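Local atomic coordinates of HD domain-containing protein (Aquifex aeolicus, PDB entry 2HEK), a protein that is of unknown function but binds zinc and GDP at well-separated sites, and may act as a dGTPase, the activity generally assigned to its family. Residues A[54-59]-A[80-85]; A[27-32]-A[50-55]. All coordinates share one frame; numbering follows the deposited sequence.

Both interactions use the start of helix 51-69, sharing His54 and Ser55, and their centres lie about 9 Å apart. Interaction 1 (54-59 with 80-85) sets this helix against the end of helix 74-82 and supplies His54 and Asp85 to the zinc site, which Asp161 completes; interaction 2 (27-32 with 50-55) joins it to the segment that grips the guanine of GDP. The two sites are distinct: the zinc ion is 18.1 Å from GDP O6. A salt bridge connects the contacts, with Arg51 NH1 2.9 Å from Asp85 OD2. Packing adds to it: Phe28 CE1 lies 3.4 Å from Leu82 O and Leu31 CD2 lies 3.4 Å from Asp85 O.

Interaction 1: residues A[54-59]-A[80-85]. With ZN (zinc ion), chain D.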
loop_
_atom_site.group_PDB
_atom_site.type_symbol
_atom_site.label_atom_id
_atom_site.label_comp_id
_atom_site.label_asym_id
_atom_site.label_seq_id
_atom_site.Cartn_x
_atom_site.Cartn_y
_atom_site.Cartn_z
ATOM N N HIS A 54 -16.004 9.461 -10.104
ATOM C CA HIS A 54 -16.777 8.249 -9.781
ATOM C C HIS A 54 -17.354 7.603 -11.073
ATOM O O HIS A 54 -17.228 6.395 -11.287
ATOM C CB HIS A 54 -17.917 8.570 -8.790
ATOM C CG HIS A 54 -18.867 7.432 -8.579
ATOM N ND1 HIS A 54 -18.443 6.170 -8.198
ATOM C CD2 HIS A 54 -20.222 7.362 -8.686
ATOM C CE1 HIS A 54 -19.496 5.375 -8.095
ATOM N NE2 HIS A 54 -20.583 6.075 -8.387
ATOM N N SER A 55 -17.954 8.411 -11.948
ATOM C CA SER A 55 -18.532 7.872 -13.208
ATOM C C SER A 55 -17.488 7.224 -14.118
ATOM O O SER A 55 -17.770 6.182 -14.714
ATOM C CB SER A 55 -19.291 8.967 -13.976
ATOM O OG SER A 55 -20.372 9.452 -13.191
ATOM N N LEU A 56 -16.279 7.797 -14.188
ATOM C CA LEU A 56 -15.158 7.196 -14.950
ATOM C C LEU A 56 -14.757 5.888 -14.318
ATOM O O LEU A 56 -14.463 4.918 -15.001
ATOM C CB LEU A 56 -13.928 8.147 -14.961
ATOM C CG LEU A 56 -14.018 9.491 -15.702
ATOM C CD1 LEU A 56 -12.663 10.200 -15.800
ATOM C CD2 LEU A 56 -14.516 9.233 -17.091
ATOM N N GLY A 57 -14.764 5.858 -12.990
ATOM C CA GLY A 57 -14.449 4.636 -12.237
ATOM C C GLY A 57 -15.492 3.556 -12.455
ATOM O O GLY A 57 -15.157 2.381 -12.623
ATOM N N VAL A 58 -16.769 3.938 -12.461
ATOM C CA VAL A 58 -17.843 2.942 -12.766
ATOM C C VAL A 58 -17.679 2.335 -14.182
ATOM O O VAL A 58 -17.737 1.104 -14.376
ATOM C CB VAL A 58 -19.242 3.545 -12.572
ATOM C CG1 VAL A 58 -20.324 2.504 -12.941
ATOM C CG2 VAL A 58 -19.447 3.989 -11.113
ATOM N N TYR A 59 -17.449 3.205 -15.167
ATOM C CA TYR A 59 -17.116 2.769 -16.523
ATOM C C TYR A 59 -15.949 1.756 -16.496
ATOM O O TYR A 59 -16.030 0.718 -17.113
ATOM C CB TYR A 59 -16.753 3.974 -17.369
ATOM C CG TYR A 59 -16.185 3.699 -18.750
ATOM C CD1 TYR A 59 -14.808 3.457 -18.945
ATOM C CD2 TYR A 59 -17.024 3.742 -19.881
ATOM C CE1 TYR A 59 -14.284 3.210 -20.264
ATOM C CE2 TYR A 59 -16.519 3.523 -21.177
ATOM C CZ TYR A 59 -15.156 3.262 -21.364
ATOM O OH TYR A 59 -14.695 3.039 -22.655
ATOM N N ALA A 80 -23.757 2.416 -20.027
ATOM C CA ALA A 80 -24.792 2.536 -19.000
ATOM C C ALA A 80 -24.144 2.875 -17.643
ATOM O O ALA A 80 -24.691 3.672 -16.864
ATOM C CB ALA A 80 -25.610 1.214 -18.902
ATOM N N GLY A 81 -22.989 2.250 -17.359
ATOM C CA GLY A 81 -22.219 2.547 -16.122
ATOM C C GLY A 81 -21.766 4.003 -16.135
ATOM O O GLY A 81 -21.990 4.744 -15.178
ATOM N N LEU A 82 -21.138 4.426 -17.225
ATOM C CA LEU A 82 -20.681 5.816 -17.374
ATOM C C LEU A 82 -21.748 6.905 -17.100
ATOM O O LEU A 82 -21.455 7.935 -16.451
ATOM C CB LEU A 82 -20.068 5.990 -18.772
ATOM C CG LEU A 82 -19.332 7.315 -19.045
ATOM C CD1 LEU A 82 -18.003 7.416 -18.220
ATOM C CD2 LEU A 82 -19.056 7.498 -20.572
ATOM N N LEU A 83 -22.999 6.674 -17.544
ATOM C CA LEU A 83 -24.017 7.728 -17.472
ATOM C C LEU A 83 -24.923 7.596 -16.259
ATOM O O LEU A 83 -25.871 8.358 -16.094
ATOM C CB LEU A 83 -24.846 7.724 -18.771
ATOM C CG LEU A 83 -23.990 7.851 -20.046
ATOM C CD1 LEU A 83 -24.870 7.777 -21.273
ATOM C CD2 LEU A 83 -23.191 9.165 -20.063
ATOM N N HIS A 84 -24.609 6.622 -15.403
ATOM C CA HIS A 84 -25.451 6.282 -14.261
ATOM C C HIS A 84 -25.781 7.444 -13.344
ATOM O O HIS A 84 -26.832 7.455 -12.744
ATOM C CB HIS A 84 -24.802 5.177 -13.429
ATOM C CG HIS A 84 -25.724 4.587 -12.404
ATOM N ND1 HIS A 84 -25.636 4.888 -11.061
ATOM C CD2 HIS A 84 -26.759 3.722 -12.527
ATOM C CE1 HIS A 84 -26.576 4.230 -10.398
ATOM N NE2 HIS A 84 -27.268 3.513 -11.265
ATOM N N ASP A 85 -24.863 8.399 -13.203
ATOM C CA ASP A 85 -25.031 9.558 -12.327
ATOM C C ASP A 85 -25.540 10.865 -12.992
ATOM O O ASP A 85 -25.608 11.905 -12.323
ATOM C CB ASP A 85 -23.668 9.878 -11.667
ATOM C CG ASP A 85 -23.414 9.103 -10.381
ATOM O OD1 ASP A 85 -24.090 8.102 -10.081
ATOM O OD2 ASP A 85 -22.507 9.517 -9.633
HETATM ZN ZN ZN D . -22.848 6.041 -8.563
HETATM O O HOH W 1 -22.661 9.576 -14.848
HETATM O O HOH W 2 -22.656 5.735 -10.832
#
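His54 and Asp85 face each other at the zinc site of an HD domain, where the histidine of helix 51-69 meets the His84-Asp85 pair that follows helix 74-82. Metal coordination comes first. His54 NE2 binds the zinc ion at 2.3 Å; water 2, Asp161 and an oxygen of a phosphate ion, probably from the crystallisation liquor, are the other ligands. Asp85 belongs to the zinc site too, but its OD1, 2.8 Å from the metal, is here at the long limit and acts through water 2, whose proton it accepts; this water is also hydrogen-bonded to His84 ND1. With CG anti to the backbone N (chi1 171°), the His54 ring reaches out to the metal, and Asp164 holds ND1 on its other side. Asp85 OD2 lies at the ring edge, in its plane, 3.3 Å from CD2; the carboxylate is turned 48° from the ring and is salt-bridged to Arg51.

Polar bridging is the work of water 1. It donates to Leu82 O and to Ser55 OG, and accepts from Asp85 N, so three protein atoms grip it and the end of helix 74-82 is tied to helix 51-69. Ser55 OG in turn donates to Arg51 O.

Apolar packing fills the rest. Leu82, the residue most covered here, sends CD1 to within 3.8 Å of Tyr59 CB, while its CB lies near Tyr59 CD2. Leu56 runs alongside Leu82 in the same direction, its CD2 4.1 Å from Leu82 CD1. Where Gly81 presents bare backbone, Val58 CG1 settles 3.7 Å from Gly81 CA and 3.6 Å from Gly81 O.

Interaction 2: residues A[27-32]-A[50-55]; sequences PFQRLR and TRFEHS. With ZN (zinc ion), chain D; GDP (guanosine-5'-diphosphate), chain H; PO4 (phosphate ion), chain C.
Phe52 is sandwiched between Arg32 on one face of its ring and Phe28 on the other. The Arg32 guanidinium lies almost flat on it, planes 19° apart, with CZ 3.9 Å from the ring centroid, a cation-pi stack; Arg32 CG adds a CH-pi contact over the same face. From the opposite side Phe28 brings its edge to the face in an offset edge-to-face pair, planes at 65°, with Phe28 CE2 3.4 Å from Phe52 CE1. Having CG anti to the backbone N (chi1 -177°) carries the Phe52 ring into this slot, and Pro45 of the second subunit packs against both Phe52 and Arg32.

The backbones pass close, yet only a weak bond joins them, Phe52 N to Leu31 O. Thr50 and Glu53 form a capping box of helix 51-69: Thr50 N meets Glu53 OE1 nearly straight from above its carboxylate plane, and Thr50 OG1 accepts weakly from Phe52 N.

At the guanidinium edge, Arg32 NH1 donates in plane to a lone pair of Gln29 OE1, which, with Gln29 NE2 donating to Ile23 O, helps fix the rotation of the amide with NE2 toward GDP. GDP O6 accepts from Gln29 NE2 at 2.9 Å and from Arg32 NH1 at 3.0 Å, while Arg32 NH2 points at N7 of the base. Three donors thus face two acceptors, O6 and N7, an arrangement consistent with preference for guanine over adenine, whose 6-amino group would offer hydrogens instead.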
loop_
_atom_site.group_PDB
_atom_site.type_symbol
_atom_site.label_atom_id
_atom_site.label_comp_id
_atom_site.label_asym_id
_atom_site.label_seq_id
_atom_site.Cartn_x
_atom_site.Cartn_y
_atom_site.Cartn_z
ATOM N N PRO A 27 -23.694 18.051 -19.882
ATOM C CA PRO A 27 -24.302 17.343 -18.723
ATOM C C PRO A 27 -23.327 16.404 -17.972
ATOM O O PRO A 27 -23.480 16.198 -16.763
ATOM C CB PRO A 27 -25.429 16.530 -19.361
ATOM C CG PRO A 27 -25.742 17.285 -20.671
ATOM C CD PRO A 27 -24.379 17.719 -21.147
ATOM N N PHE A 28 -22.342 15.852 -18.668
ATOM C CA PHE A 28 -21.335 15.046 -17.979
ATOM C C PHE A 28 -20.335 15.946 -17.243
ATOM O O PHE A 28 -19.967 15.673 -16.089
ATOM C CB PHE A 28 -20.636 14.048 -18.914
ATOM C CG PHE A 28 -19.855 12.987 -18.184
ATOM C CD1 PHE A 28 -20.441 11.747 -17.895
ATOM C CD2 PHE A 28 -18.544 13.209 -17.786
ATOM C CE1 PHE A 28 -19.739 10.769 -17.190
ATOM C CE2 PHE A 28 -17.809 12.207 -17.108
ATOM C CZ PHE A 28 -18.409 10.994 -16.812
ATOM N N GLN A 29 -19.929 17.042 -17.866
ATOM C CA GLN A 29 -18.970 17.943 -17.195
ATOM C C GLN A 29 -19.542 18.552 -15.900
ATOM O O GLN A 29 -18.810 18.787 -14.939
ATOM C CB GLN A 29 -18.466 19.049 -18.148
ATOM C CG GLN A 29 -17.610 18.518 -19.261
ATOM C CD GLN A 29 -16.192 18.155 -18.797
ATOM O OE1 GLN A 29 -15.630 18.828 -17.949
ATOM N NE2 GLN A 29 -15.620 17.110 -19.364
ATOM N N ARG A 30 -20.854 18.783 -15.866
ATOM C CA ARG A 30 -21.558 19.191 -14.652
ATOM C C ARG A 30 -21.169 18.333 -13.424
ATOM O O ARG A 30 -21.113 18.813 -12.259
ATOM C CB ARG A 30 -23.087 19.055 -14.899
ATOM C CG ARG A 30 -23.946 19.337 -13.665
ATOM C CD ARG A 30 -25.464 19.141 -13.911
ATOM N NE ARG A 30 -26.094 19.112 -12.608
ATOM C CZ ARG A 30 -26.293 18.000 -11.890
ATOM N NH1 ARG A 30 -26.005 16.800 -12.378
ATOM N NH2 ARG A 30 -26.827 18.091 -10.686
ATOM N N LEU A 31 -20.939 17.050 -13.664
ATOM C CA LEU A 31 -20.689 16.159 -12.546
ATOM C C LEU A 31 -19.384 16.525 -11.821
ATOM O O LEU A 31 -19.249 16.207 -10.663
ATOM C CB LEU A 31 -20.675 14.710 -13.016
ATOM C CG LEU A 31 -21.994 14.169 -13.592
ATOM C CD1 LEU A 31 -21.752 12.748 -14.027
ATOM C CD2 LEU A 31 -23.150 14.245 -12.601
ATOM N N ARG A 32 -18.457 17.213 -12.499
ATOM C CA ARG A 32 -17.205 17.732 -11.870
ATOM C C ARG A 32 -17.532 18.726 -10.768
ATOM O O ARG A 32 -16.666 19.060 -10.011
ATOM C CB ARG A 32 -16.366 18.528 -12.880
ATOM C CG ARG A 32 -15.495 17.715 -13.739
ATOM C CD ARG A 32 -14.556 18.515 -14.546
ATOM N NE ARG A 32 -13.314 17.761 -14.532
ATOM C CZ ARG A 32 -12.696 17.335 -15.603
ATOM N NH1 ARG A 32 -13.168 17.656 -16.802
ATOM N NH2 ARG A 32 -11.591 16.626 -15.461
ATOM N N THR A 50 -15.477 13.931 -6.802
ATOM C CA THR A 50 -16.754 14.301 -7.423
ATOM C C THR A 50 -17.390 13.166 -8.199
ATOM O O THR A 50 -16.757 12.109 -8.412
ATOM C CB THR A 50 -16.604 15.518 -8.359
ATOM O OG1 THR A 50 -16.043 15.080 -9.592
ATOM C CG2 THR A 50 -15.676 16.567 -7.770
ATOM N N ARG A 51 -18.655 13.369 -8.597
ATOM C CA ARG A 51 -19.399 12.359 -9.383
ATOM C C ARG A 51 -18.758 12.083 -10.751
ATOM O O ARG A 51 -18.904 10.982 -11.317
ATOM C CB ARG A 51 -20.869 12.805 -9.529
ATOM C CG ARG A 51 -21.537 12.672 -8.157
ATOM C CD ARG A 51 -23.020 12.379 -8.228
ATOM N NE ARG A 51 -23.493 12.130 -6.862
ATOM C CZ ARG A 51 -23.491 10.957 -6.231
ATOM N NH1 ARG A 51 -23.088 9.829 -6.821
ATOM N NH2 ARG A 51 -23.916 10.916 -4.975
ATOM N N PHE A 52 -17.991 13.060 -11.231
ATOM C CA PHE A 52 -17.237 12.936 -12.513
ATOM C C PHE A 52 -16.239 11.805 -12.423
ATOM O O PHE A 52 -16.267 10.861 -13.228
ATOM C CB PHE A 52 -16.554 14.265 -12.848
ATOM C CG PHE A 52 -15.807 14.279 -14.171
ATOM C CD1 PHE A 52 -16.420 14.776 -15.317
ATOM C CD2 PHE A 52 -14.470 13.884 -14.242
ATOM C CE1 PHE A 52 -15.731 14.833 -16.537
ATOM C CE2 PHE A 52 -13.762 13.897 -15.453
ATOM C CZ PHE A 52 -14.421 14.382 -16.637
ATOM N N GLU A 53 -15.356 11.846 -11.432
ATOM C CA GLU A 53 -14.373 10.766 -11.324
ATOM C C GLU A 53 -15.008 9.441 -10.992
ATOM O O GLU A 53 -14.544 8.391 -11.469
ATOM C CB GLU A 53 -13.296 11.077 -10.275
ATOM C CG GLU A 53 -12.577 12.428 -10.469
ATOM C CD GLU A 53 -13.236 13.566 -9.692
ATOM O OE1 GLU A 53 -13.161 13.579 -8.427
ATOM O OE2 GLU A 53 -13.813 14.448 -10.365
ATOM N N HIS A 54 -16.004 9.461 -10.104
ATOM C CA HIS A 54 -16.777 8.249 -9.781
ATOM C C HIS A 54 -17.354 7.603 -11.073
ATOM O O HIS A 54 -17.228 6.395 -11.287
ATOM C CB HIS A 54 -17.917 8.570 -8.790
ATOM C CG HIS A 54 -18.867 7.432 -8.579
ATOM N ND1 HIS A 54 -18.443 6.170 -8.198
ATOM C CD2 HIS A 54 -20.222 7.362 -8.686
ATOM C CE1 HIS A 54 -19.496 5.375 -8.095
ATOM N NE2 HIS A 54 -20.583 6.075 -8.387
ATOM N N SER A 55 -17.954 8.411 -11.948
ATOM C CA SER A 55 -18.532 7.872 -13.208
ATOM C C SER A 55 -17.488 7.224 -14.118
ATOM O O SER A 55 -17.770 6.182 -14.714
ATOM C CB SER A 55 -19.291 8.967 -13.976
ATOM O OG SER A 55 -20.372 9.452 -13.191
HETATM ZN ZN ZN D . -22.848 6.041 -8.563
HETATM P PB GDP H . -4.238 16.534 -25.704
HETATM O O1B GDP H . -2.907 16.581 -24.975
HETATM O O2B GDP H . -3.985 16.614 -27.199
HETATM O O3B GDP H . -4.935 15.218 -25.403
HETATM O O3A GDP H . -5.165 17.794 -25.250
HETATM P PA GDP H . -6.354 17.671 -24.151
HETATM O O1A GDP H . -7.396 16.655 -24.576
HETATM O O2A GDP H . -7.018 18.999 -23.864
HETATM O "O5'" GDP H . -5.553 17.162 -22.846
HETATM C "C5'" GDP H . -6.212 16.863 -21.624
HETATM C "C4'" GDP H . -5.752 15.488 -21.167
HETATM O "O4'" GDP H . -6.146 15.342 -19.805
HETATM C "C3'" GDP H . -6.405 14.353 -21.957
HETATM O "O3'" GDP H . -5.461 13.645 -22.776
HETATM C "C2'" GDP H . -7.022 13.441 -20.907
HETATM O "O2'" GDP H . -6.189 12.300 -20.701
HETATM C "C1'" GDP H . -7.067 14.265 -19.623
HETATM N N9 GDP H . -8.431 14.795 -19.300
HETATM C C8 GDP H . -8.880 15.061 -18.053
HETATM N N7 GDP H . -10.158 15.527 -18.046
HETATM C C5 GDP H . -10.565 15.564 -19.330
HETATM C C6 GDP H . -11.800 15.949 -20.053
HETATM O O6 GDP H . -12.792 16.371 -19.448
HETATM N N1 GDP H . -11.816 15.838 -21.389
HETATM C C2 GDP H . -10.758 15.399 -22.107
HETATM N N2 GDP H . -10.849 15.318 -23.457
HETATM N N3 GDP H . -9.590 15.032 -21.517
HETATM C C4 GDP H . -9.428 15.088 -20.158
HETATM P P PO4 C . -24.852 6.470 -6.918
HETATM O O1 PO4 C . -25.496 7.111 -8.132
HETATM O O2 PO4 C . -23.399 6.848 -6.796
HETATM O O3 PO4 C . -25.600 6.922 -5.674
HETATM O O4 PO4 C . -25.034 4.992 -6.989
HETATM O O HOH W 3 -12.553 16.180 -11.966
HETATM O O HOH W 2 -22.656 5.735 -10.832
#